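Local structure of 2-hydroxyisobutyryl-CoA synthetase (Aquincola tertiaricarbonis, 6HE2) at residues 53-58 with 80-85; 64-69 with 110-115; 372-377 with 468-473. The protein is an acyl-CoA synthetase-type member of the ANL superfamily of AMP-binding enzymes, built from a large N-terminal domain and a small C-terminal domain. All coordinates share one frame; numbering follows the deposited sequence.

Contacts 1 and 2 are neighbours on one side of the large N-terminal domain. Their centres are 18 Å apart and their nearest atoms about 6 Å apart, so they do not touch. Contact 1 lies on helix 43-64. Contact 2 starts at its last residue, His64, and runs into the next helix, 66-74. Along the chain their segments alternate: 53-58, 64-69, 80-85, 110-115. Two different loops, before helix 85-91 and after helix 97-106, thus pack on this helical region. Contact 3 opens only after both have closed. It lies in the small C-terminal part, its centre 36 Å from each of the others, and joins strands 374-376 and 470-471.

Contact 1 (53-58 with 80-85); sequences RLQQVC and SQLKSL
This is a mainly apolar helix-to-loop contact in which Leu82 packs on Leu54, Gln55 and Cys58, with one hydrogen bond at its margin. Residues 53-58 belong to helix 43-64, and residues 80-85 run from a 3-10 turn through a loop into the first residue of helix 85-91. Leu82 carries most of the loop's side. Its CD2 methyl lies 3.9 Å from Leu54 CB and 4.0 Å from Cys58 SG. The same methyl sits 3.6 Å from the carbonyl O of Leu54, so it rests on the helix backbone too. Leu82 CG meets Gln55 CG at 3.9 Å. Leu82 turns its CG away from its backbone N (chi1 173°), which lays CD2 on the helix. Leu51, Leu54, Gln55 and Cys58 follow the i, i+3, i+4, i+7 spacing of a single helix face, and all four touch Leu82. This is a loop leucine set against one face of helix 43-64, in the N-terminal domain of the ANL fold. Phe88 of helix 85-91 adds to it by touching Leu54, Cys58 and Leu82. The extended chain of Gln55 brings NE2 to the carbonyl O of Leu82 at 3.0 Å, with an N-H...O angle of 153°. The amide nitrogen is tilted 32° from the carbonyl plane. Leu54 CD1 and Leu85 CD2 meet at 3.6 Å, the two side chains crossing at about a right angle. Ser84 N-caps helix 85-91 through a hydrogen bond from Asp87 N.

Contact 2 (64-69 with 110-115); sequences HAPFYR and FGDYVC
Phe67 N donates a hydrogen bond to Asp112 O (3.0 Å, N-H...O 161°), and a water links His64 O to Cys115 N. Phe67 lies in the first turn of helix 66-74, where amides lack an acceptor within the helix, so the Asp112 carbonyl serves as one. The donor stands above the plane of that carbonyl. Pro66 has no hydrogen to give, and its CD packs 3.2 Å from the same oxygen. The Asp112 side chain points to the helix start, with OD2 near Pro66 CB and OD1 3.4 Å from Phe67 CB, near the plane of the Phe67 ring and at its edge. Ser103 also holds OD1, and Arg70 forms a salt bridge with OD2. Phe67 and Tyr113 run side by side. They form an edge-to-face pair, with the edge of Tyr113 toward the face of Phe67, centroids 5.2 Å apart and planes at 62°. The CG of Phe67 is anti to its backbone N (chi1 170°), which sets the ring alongside Tyr113. Phe67 CB lies 3.7 Å from Tyr113 CB. At the other end Ala65 CB meets Cys115 SG at 3.7 Å, and His64 CB meets Cys115 CB at 3.8 Å. The Tyr113 side chain is about 12 Å from the bound AMP. Here, in the N-terminal domain of the ANL fold, the start of helix 66-74, with Ala65 at the N-cap position, packs on the loop after helix 97-106.

Contact 3 (372-377 with 468-473); sequences DMFTIR and RRVIDD
Asp372, Val470 and Phe374 bury the most surface here. Asp372 reaches across to Arg468 and forms a salt bridge, OD2 to NE at 3.2 Å. The other oxygen, OD1, lies 3.4 Å from Arg468 NH2. The carboxylate and guanidinium planes are only 14° apart, yet the side chains cross at about a right angle. The Arg468 chain bends at chi2 and chi3 to bring its end to the acid. Val470 fills the middle with its CG2 methyl, 4.1 Å from Asp372 O and 4.2 Å from Phe374 CE1. Pro383 of helix 383-390 touches both Asp372 and Val470. Residues 372-377 lie in a region that resembles the A8 motif of ANL enzymes, which in relatives holds the hinge to the C-terminal domain. Strand 374-376 pairs with 379-381 in a hairpin, whereas 470-471 is an outer strand of the mixed sheet, beside 399-405. The carbonyl O of Asp372 lies at the edge of the Phe374 ring. Beyond it, a water donates to Asp473 OD1 and accepts from Thr375 N, at 3.0 and 3.2 Å. Asp473 is poorly ordered, so this bridge is less certain.

Contact 1 (53-58 with 80-85)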
loop_
_atom_site.group_PDB
_atom_site.type_symbol
_atom_site.label_atom_id
_atom_site.label_comp_id
_atom_site.label_asym_id
_atom_site.label_seq_id
_atom_site.Cartn_x
_atom_site.Cartn_y
_atom_site.Cartn_z
ATOM N N ARG A 53 -12.371 -30.288 -4.406
ATOM C CA ARG A 53 -11.484 -29.271 -3.815
ATOM C C ARG A 53 -11.793 -29.051 -2.322
ATOM O O ARG A 53 -10.867 -28.983 -1.532
ATOM C CB ARG A 53 -11.553 -27.937 -4.587
ATOM C CG ARG A 53 -10.640 -26.851 -4.018
ATOM C CD ARG A 53 -9.177 -27.267 -3.963
ATOM N NE ARG A 53 -8.693 -27.692 -5.274
ATOM C CZ ARG A 53 -8.267 -26.866 -6.219
ATOM N NH1 ARG A 53 -7.856 -27.341 -7.382
ATOM N NH2 ARG A 53 -8.231 -25.558 -6.001
ATOM N N LEU A 54 -13.077 -29.005 -1.942
ATOM C CA LEU A 54 -13.516 -28.846 -0.551
ATOM C C LEU A 54 -13.028 -29.995 0.306
ATOM O O LEU A 54 -12.694 -29.784 1.456
ATOM C CB LEU A 54 -15.057 -28.716 -0.443
ATOM C CG LEU A 54 -15.685 -27.442 -1.000
ATOM C CD1 LEU A 54 -17.199 -27.568 -1.057
ATOM C CD2 LEU A 54 -15.307 -26.238 -0.174
ATOM N N GLN A 55 -12.992 -31.203 -0.262
ATOM C CA GLN A 55 -12.467 -32.410 0.372
ATOM C C GLN A 55 -10.960 -32.220 0.603
ATOM O O GLN A 55 -10.489 -32.504 1.707
ATOM C CB GLN A 55 -12.749 -33.655 -0.498
ATOM C CG GLN A 55 -14.228 -34.049 -0.541
ATOM C CD GLN A 55 -14.591 -35.029 -1.641
ATOM O OE1 GLN A 55 -13.878 -35.204 -2.641
ATOM N NE2 GLN A 55 -15.766 -35.630 -1.522
ATOM N N GLN A 56 -10.215 -31.705 -0.417
ATOM C CA GLN A 56 -8.768 -31.446 -0.297
ATOM C C GLN A 56 -8.495 -30.390 0.774
ATOM O O GLN A 56 -7.649 -30.612 1.627
ATOM C CB GLN A 56 -8.152 -30.955 -1.628
ATOM C CG GLN A 56 -8.104 -31.959 -2.766
ATOM C CD GLN A 56 -7.483 -31.311 -3.972
ATOM O OE1 GLN A 56 -8.144 -30.577 -4.718
ATOM N NE2 GLN A 56 -6.181 -31.518 -4.150
ATOM N N VAL A 57 -9.201 -29.235 0.704
ATOM C CA VAL A 57 -9.065 -28.106 1.630
ATOM C C VAL A 57 -9.423 -28.502 3.081
ATOM O O VAL A 57 -8.700 -28.130 4.006
ATOM C CB VAL A 57 -9.862 -26.853 1.164
ATOM C CG1 VAL A 57 -9.707 -25.701 2.171
ATOM C CG2 VAL A 57 -9.427 -26.406 -0.236
ATOM N N CYS A 58 -10.535 -29.215 3.281
ATOM C CA CYS A 58 -10.935 -29.636 4.624
ATOM C C CYS A 58 -9.918 -30.599 5.199
ATOM O O CYS A 58 -9.565 -30.467 6.367
ATOM C CB CYS A 58 -12.351 -30.213 4.651
ATOM S SG CYS A 58 -13.653 -28.965 4.471
ATOM N N SER A 80 -13.756 -37.387 6.281
ATOM C CA SER A 80 -14.308 -38.569 5.610
ATOM C C SER A 80 -15.830 -38.439 5.314
ATOM O O SER A 80 -16.313 -39.048 4.352
ATOM C CB SER A 80 -14.010 -39.828 6.410
ATOM O OG SER A 80 -14.695 -39.824 7.650
ATOM N N GLN A 81 -16.548 -37.593 6.111
ATOM C CA GLN A 81 -17.997 -37.341 6.020
ATOM C C GLN A 81 -18.414 -36.412 4.876
ATOM O O GLN A 81 -19.577 -36.425 4.498
ATOM C CB GLN A 81 -18.559 -36.821 7.359
ATOM C CG GLN A 81 -18.533 -37.871 8.451
ATOM C CD GLN A 81 -19.045 -37.371 9.770
ATOM O OE1 GLN A 81 -18.545 -36.406 10.343
ATOM N NE2 GLN A 81 -20.028 -38.063 10.311
ATOM N N LEU A 82 -17.493 -35.598 4.338
ATOM C CA LEU A 82 -17.802 -34.688 3.231
ATOM C C LEU A 82 -17.878 -35.482 1.916
ATOM O O LEU A 82 -16.844 -35.815 1.319
ATOM C CB LEU A 82 -16.774 -33.533 3.179
ATOM C CG LEU A 82 -16.820 -32.550 1.999
ATOM C CD1 LEU A 82 -18.204 -31.968 1.806
ATOM C CD2 LEU A 82 -15.797 -31.446 2.188
ATOM N N LYS A 83 -19.111 -35.842 1.507
ATOM C CA LYS A 83 -19.351 -36.643 0.307
ATOM C C LYS A 83 -20.292 -35.960 -0.713
ATOM O O LYS A 83 -20.541 -36.507 -1.781
ATOM C CB LYS A 83 -19.848 -38.054 0.694
ATOM C CG LYS A 83 -18.775 -38.904 1.375
ATOM C CD LYS A 83 -19.366 -40.070 2.150
ATOM C CE LYS A 83 -19.001 -41.411 1.551
ATOM N NZ LYS A 83 -17.577 -41.778 1.798
ATOM N N SER A 84 -20.806 -34.767 -0.374
ATOM C CA SER A 84 -21.690 -33.950 -1.213
ATOM C C SER A 84 -21.700 -32.526 -0.675
ATOM O O SER A 84 -21.324 -32.320 0.477
ATOM C CB SER A 84 -23.110 -34.515 -1.224
ATOM O OG SER A 84 -23.782 -34.290 0.000
ATOM N N LEU A 85 -22.176 -31.558 -1.486
ATOM C CA LEU A 85 -22.326 -30.149 -1.100
ATOM C C LEU A 85 -23.425 -29.996 -0.032
ATOM O O LEU A 85 -23.481 -28.976 0.665
ATOM C CB LEU A 85 -22.650 -29.274 -2.328
ATOM C CG LEU A 85 -21.515 -29.054 -3.346
ATOM C CD1 LEU A 85 -22.009 -28.272 -4.550
ATOM C CD2 LEU A 85 -20.331 -28.309 -2.730
#

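Contact 2 (64-69 with 110-115)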
loop_
_atom_site.group_PDB
_atom_site.type_symbol
_atom_site.label_atom_id
_atom_site.label_comp_id
_atom_site.label_asym_id
_atom_site.label_seq_id
_atom_site.Cartn_x
_atom_site.Cartn_y
_atom_site.Cartn_z
ATOM N N HIS A 64 -3.298 -29.295 9.378
ATOM C CA HIS A 64 -2.436 -28.134 9.694
ATOM C C HIS A 64 -3.031 -27.082 10.637
ATOM O O HIS A 64 -2.281 -26.220 11.116
ATOM C CB HIS A 64 -1.956 -27.444 8.391
ATOM C CG HIS A 64 -1.260 -28.371 7.450
ATOM N ND1 HIS A 64 -1.970 -29.160 6.550
ATOM C CD2 HIS A 64 0.052 -28.673 7.352
ATOM C CE1 HIS A 64 -1.060 -29.883 5.917
ATOM N NE2 HIS A 64 0.170 -29.631 6.372
ATOM N N ALA A 65 -4.350 -27.147 10.907
ATOM C CA ALA A 65 -5.044 -26.173 11.758
ATOM C C ALA A 65 -5.804 -26.794 12.941
ATOM O O ALA A 65 -6.948 -27.231 12.756
ATOM C CB ALA A 65 -6.000 -25.328 10.915
ATOM N N PRO A 66 -5.249 -26.752 14.184
ATOM C CA PRO A 66 -6.000 -27.280 15.337
ATOM C C PRO A 66 -7.308 -26.525 15.590
ATOM O O PRO A 66 -8.228 -27.107 16.167
ATOM C CB PRO A 66 -4.998 -27.163 16.494
ATOM C CG PRO A 66 -3.651 -27.151 15.809
ATOM C CD PRO A 66 -3.900 -26.314 14.599
ATOM N N PHE A 67 -7.417 -25.250 15.109
ATOM C CA PHE A 67 -8.631 -24.436 15.213
ATOM C C PHE A 67 -9.783 -25.197 14.563
ATOM O O PHE A 67 -10.832 -25.350 15.187
ATOM C CB PHE A 67 -8.453 -23.060 14.530
ATOM C CG PHE A 67 -9.727 -22.247 14.388
ATOM C CD1 PHE A 67 -10.209 -21.485 15.449
ATOM C CD2 PHE A 67 -10.458 -22.269 13.204
ATOM C CE1 PHE A 67 -11.387 -20.739 15.319
ATOM C CE2 PHE A 67 -11.653 -21.545 13.082
ATOM C CZ PHE A 67 -12.099 -20.766 14.137
ATOM N N TYR A 68 -9.587 -25.668 13.308
ATOM C CA TYR A 68 -10.605 -26.429 12.575
ATOM C C TYR A 68 -10.831 -27.833 13.111
ATOM O O TYR A 68 -11.985 -28.206 13.253
ATOM C CB TYR A 68 -10.315 -26.466 11.070
ATOM C CG TYR A 68 -10.569 -25.142 10.389
ATOM C CD1 TYR A 68 -11.860 -24.625 10.285
ATOM C CD2 TYR A 68 -9.523 -24.404 9.841
ATOM C CE1 TYR A 68 -12.103 -23.409 9.656
ATOM C CE2 TYR A 68 -9.761 -23.200 9.174
ATOM C CZ TYR A 68 -11.053 -22.703 9.095
ATOM O OH TYR A 68 -11.317 -21.520 8.446
ATOM N N ARG A 69 -9.766 -28.620 13.405
ATOM C CA ARG A 69 -9.959 -29.980 13.916
ATOM C C ARG A 69 -10.798 -29.970 15.186
ATOM O O ARG A 69 -11.735 -30.762 15.282
ATOM C CB ARG A 69 -8.634 -30.744 14.130
ATOM C CG ARG A 69 -8.876 -32.171 14.618
ATOM C CD ARG A 69 -7.661 -33.045 14.538
ATOM N NE ARG A 69 -7.940 -34.353 15.131
ATOM C CZ ARG A 69 -7.227 -35.455 14.913
ATOM N NH1 ARG A 69 -6.171 -35.427 14.102
ATOM N NH2 ARG A 69 -7.564 -36.596 15.503
ATOM N N PHE A 110 -1.296 -14.867 14.957
ATOM C CA PHE A 110 -2.204 -15.201 13.856
ATOM C C PHE A 110 -3.252 -16.325 14.104
ATOM O O PHE A 110 -3.997 -16.656 13.178
ATOM C CB PHE A 110 -1.368 -15.528 12.594
ATOM C CG PHE A 110 -0.326 -14.487 12.245
ATOM C CD1 PHE A 110 -0.698 -13.236 11.769
ATOM C CD2 PHE A 110 1.029 -14.753 12.409
ATOM C CE1 PHE A 110 0.267 -12.263 11.473
ATOM C CE2 PHE A 110 1.995 -13.781 12.104
ATOM C CZ PHE A 110 1.607 -12.551 11.618
ATOM N N GLY A 111 -3.311 -16.879 15.318
ATOM C CA GLY A 111 -4.262 -17.941 15.646
ATOM C C GLY A 111 -3.794 -19.319 15.217
ATOM O O GLY A 111 -2.787 -19.436 14.510
ATOM N N ASP A 112 -4.503 -20.383 15.638
ATOM C CA ASP A 112 -4.078 -21.727 15.240
ATOM C C ASP A 112 -4.884 -22.265 14.023
ATOM O O ASP A 112 -5.245 -23.437 13.973
ATOM C CB ASP A 112 -4.011 -22.720 16.423
ATOM C CG ASP A 112 -5.278 -22.985 17.221
ATOM O OD1 ASP A 112 -6.291 -22.288 16.988
ATOM O OD2 ASP A 112 -5.243 -23.868 18.107
ATOM N N TYR A 113 -5.091 -21.390 13.016
ATOM C CA TYR A 113 -5.695 -21.694 11.714
ATOM C C TYR A 113 -4.776 -21.137 10.606
ATOM O O TYR A 113 -5.142 -21.162 9.433
ATOM C CB TYR A 113 -7.145 -21.161 11.583
ATOM C CG TYR A 113 -7.279 -19.681 11.854
ATOM C CD1 TYR A 113 -7.539 -19.209 13.141
ATOM C CD2 TYR A 113 -7.120 -18.747 10.833
ATOM C CE1 TYR A 113 -7.627 -17.841 13.405
ATOM C CE2 TYR A 113 -7.200 -17.380 11.085
ATOM C CZ TYR A 113 -7.464 -16.933 12.372
ATOM O OH TYR A 113 -7.562 -15.593 12.624
ATOM N N VAL A 114 -3.568 -20.662 10.990
ATOM C CA VAL A 114 -2.549 -20.109 10.082
ATOM C C VAL A 114 -2.040 -21.170 9.041
ATOM O O VAL A 114 -1.808 -20.815 7.884
ATOM C CB VAL A 114 -1.413 -19.403 10.877
ATOM C CG1 VAL A 114 -0.681 -20.364 11.828
ATOM C CG2 VAL A 114 -0.450 -18.654 9.952
ATOM N N CYS A 115 -1.928 -22.464 9.450
ATOM C CA CYS A 115 -1.562 -23.657 8.655
ATOM C C CYS A 115 -0.112 -23.688 8.218
ATOM O O CYS A 115 0.582 -24.684 8.457
ATOM C CB CYS A 115 -2.499 -23.846 7.464
ATOM S SG CYS A 115 -4.221 -24.146 7.915
HETATM O O HOH W 1 -2.216 -23.668 12.080
#

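Contact 3 (372-377 with 468-473)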
loop_
_atom_site.group_PDB
_atom_site.type_symbol
_atom_site.label_atom_id
_atom_site.label_comp_id
_atom_site.label_asym_id
_atom_site.label_seq_id
_atom_site.Cartn_x
_atom_site.Cartn_y
_atom_site.Cartn_z
ATOM N N ASP A 372 -30.505 -8.802 14.264
ATOM C CA ASP A 372 -31.826 -8.745 14.891
ATOM C C ASP A 372 -32.955 -9.328 14.033
ATOM O O ASP A 372 -34.108 -8.925 14.159
ATOM C CB ASP A 372 -32.136 -7.308 15.359
ATOM C CG ASP A 372 -31.120 -6.822 16.381
ATOM O OD1 ASP A 372 -30.811 -7.585 17.318
ATOM O OD2 ASP A 372 -30.593 -5.702 16.209
ATOM N N MET A 373 -32.619 -10.336 13.225
ATOM C CA MET A 373 -33.549 -11.064 12.380
ATOM C C MET A 373 -34.542 -11.796 13.275
ATOM O O MET A 373 -34.188 -12.223 14.378
ATOM C CB MET A 373 -32.768 -12.074 11.516
ATOM C CG MET A 373 -33.637 -12.987 10.657
ATOM S SD MET A 373 -32.700 -14.426 10.127
ATOM C CE MET A 373 -32.873 -15.476 11.566
ATOM N N PHE A 374 -35.786 -11.922 12.796
ATOM C CA PHE A 374 -36.862 -12.626 13.489
ATOM C C PHE A 374 -37.762 -13.352 12.485
ATOM O O PHE A 374 -37.707 -13.073 11.285
ATOM C CB PHE A 374 -37.652 -11.684 14.424
ATOM C CG PHE A 374 -38.303 -10.490 13.768
ATOM C CD1 PHE A 374 -37.590 -9.307 13.570
ATOM C CD2 PHE A 374 -39.640 -10.535 13.374
ATOM C CE1 PHE A 374 -38.193 -8.201 12.968
ATOM C CE2 PHE A 374 -40.242 -9.429 12.771
ATOM C CZ PHE A 374 -39.519 -8.264 12.587
ATOM N N THR A 375 -38.540 -14.325 12.970
ATOM C CA THR A 375 -39.444 -15.099 12.128
ATOM C C THR A 375 -40.884 -14.709 12.362
ATOM O O THR A 375 -41.317 -14.594 13.514
ATOM C CB THR A 375 -39.280 -16.600 12.358
ATOM O OG1 THR A 375 -39.280 -16.850 13.762
ATOM C CG2 THR A 375 -38.031 -17.159 11.713
ATOM N N ILE A 376 -41.621 -14.486 11.264
ATOM C CA ILE A 376 -43.060 -14.226 11.251
ATOM C C ILE A 376 -43.599 -15.388 10.380
ATOM O O ILE A 376 -43.569 -15.299 9.145
ATOM C CB ILE A 376 -43.426 -12.786 10.730
ATOM C CG1 ILE A 376 -42.861 -11.650 11.645
ATOM C CG2 ILE A 376 -44.951 -12.603 10.481
ATOM C CD1 ILE A 376 -43.594 -11.349 12.982
ATOM N N ARG A 377 -43.943 -16.525 11.046
ATOM C CA ARG A 377 -44.466 -17.782 10.484
ATOM C C ARG A 377 -43.689 -18.296 9.282
ATOM O O ARG A 377 -44.135 -18.153 8.136
ATOM C CB ARG A 377 -45.964 -17.683 10.153
ATOM C CG ARG A 377 -46.892 -18.213 11.235
ATOM C CD ARG A 377 -48.311 -17.703 11.065
ATOM N NE ARG A 377 -48.431 -16.274 11.374
ATOM C CZ ARG A 377 -48.477 -15.302 10.464
ATOM N NH1 ARG A 377 -48.405 -15.588 9.169
ATOM N NH2 ARG A 377 -48.590 -14.039 10.842
ATOM N N ARG A 468 -31.407 -0.053 17.763
ATOM C CA ARG A 468 -32.006 -1.354 18.087
ATOM C C ARG A 468 -33.524 -1.116 18.129
ATOM O O ARG A 468 -34.130 -0.845 19.171
ATOM C CB ARG A 468 -31.439 -1.932 19.403
ATOM C CG ARG A 468 -29.911 -2.118 19.431
ATOM C CD ARG A 468 -29.389 -3.287 18.597
ATOM N NE ARG A 468 -29.855 -4.588 19.087
ATOM C CZ ARG A 468 -29.240 -5.311 20.021
ATOM N NH1 ARG A 468 -28.124 -4.867 20.589
ATOM N NH2 ARG A 468 -29.742 -6.479 20.398
ATOM N N ARG A 469 -34.105 -1.154 16.937
ATOM C CA ARG A 469 -35.488 -0.838 16.634
ATOM C C ARG A 469 -36.498 -1.956 16.903
ATOM O O ARG A 469 -37.694 -1.675 16.849
ATOM C CB ARG A 469 -35.576 -0.361 15.179
ATOM C CG ARG A 469 -34.793 0.922 14.968
ATOM C CD ARG A 469 -35.146 1.601 13.678
ATOM N NE ARG A 469 -34.501 2.910 13.571
ATOM C CZ ARG A 469 -33.362 3.140 12.926
ATOM N NH1 ARG A 469 -32.716 2.147 12.331
ATOM N NH2 ARG A 469 -32.857 4.362 12.878
ATOM N N VAL A 470 -36.047 -3.197 17.213
ATOM C CA VAL A 470 -36.962 -4.328 17.467
ATOM C C VAL A 470 -37.342 -4.446 18.943
ATOM O O VAL A 470 -36.466 -4.407 19.811
ATOM C CB VAL A 470 -36.457 -5.690 16.894
ATOM C CG1 VAL A 470 -37.530 -6.773 17.011
ATOM C CG2 VAL A 470 -36.016 -5.547 15.448
ATOM N N ILE A 471 -38.654 -4.620 19.202
ATOM C CA ILE A 471 -39.278 -4.808 20.524
ATOM C C ILE A 471 -40.138 -6.099 20.520
ATOM O O ILE A 471 -40.990 -6.262 19.641
ATOM C CB ILE A 471 -40.121 -3.564 20.979
ATOM C CG1 ILE A 471 -39.356 -2.222 20.818
ATOM C CG2 ILE A 471 -40.632 -3.728 22.418
ATOM C CD1 ILE A 471 -40.285 -0.958 20.656
ATOM N N ASP A 472 -39.908 -6.991 21.522
ATOM C CA ASP A 472 -40.617 -8.267 21.800
ATOM C C ASP A 472 -40.479 -9.334 20.682
ATOM O O ASP A 472 -39.579 -9.230 19.845
ATOM C CB ASP A 472 -42.109 -8.018 22.142
ATOM C CG ASP A 472 -42.633 -8.721 23.382
ATOM O OD1 ASP A 472 -42.570 -9.977 23.430
ATOM O OD2 ASP A 472 -43.183 -8.029 24.267
ATOM N N ASP A 473 -41.349 -10.389 20.723
ATOM C CA ASP A 473 -41.444 -11.516 19.784
ATOM C C ASP A 473 -42.767 -12.269 19.994
ATOM O O ASP A 473 -43.239 -12.976 19.102
ATOM C CB ASP A 473 -40.254 -12.482 19.938
ATOM C CG ASP A 473 -39.359 -12.548 18.714
ATOM O OD1 ASP A 473 -39.794 -13.128 17.690
ATOM O OD2 ASP A 473 -38.213 -12.048 18.789
HETATM O O HOH W 2 -38.012 -14.870 16.049
#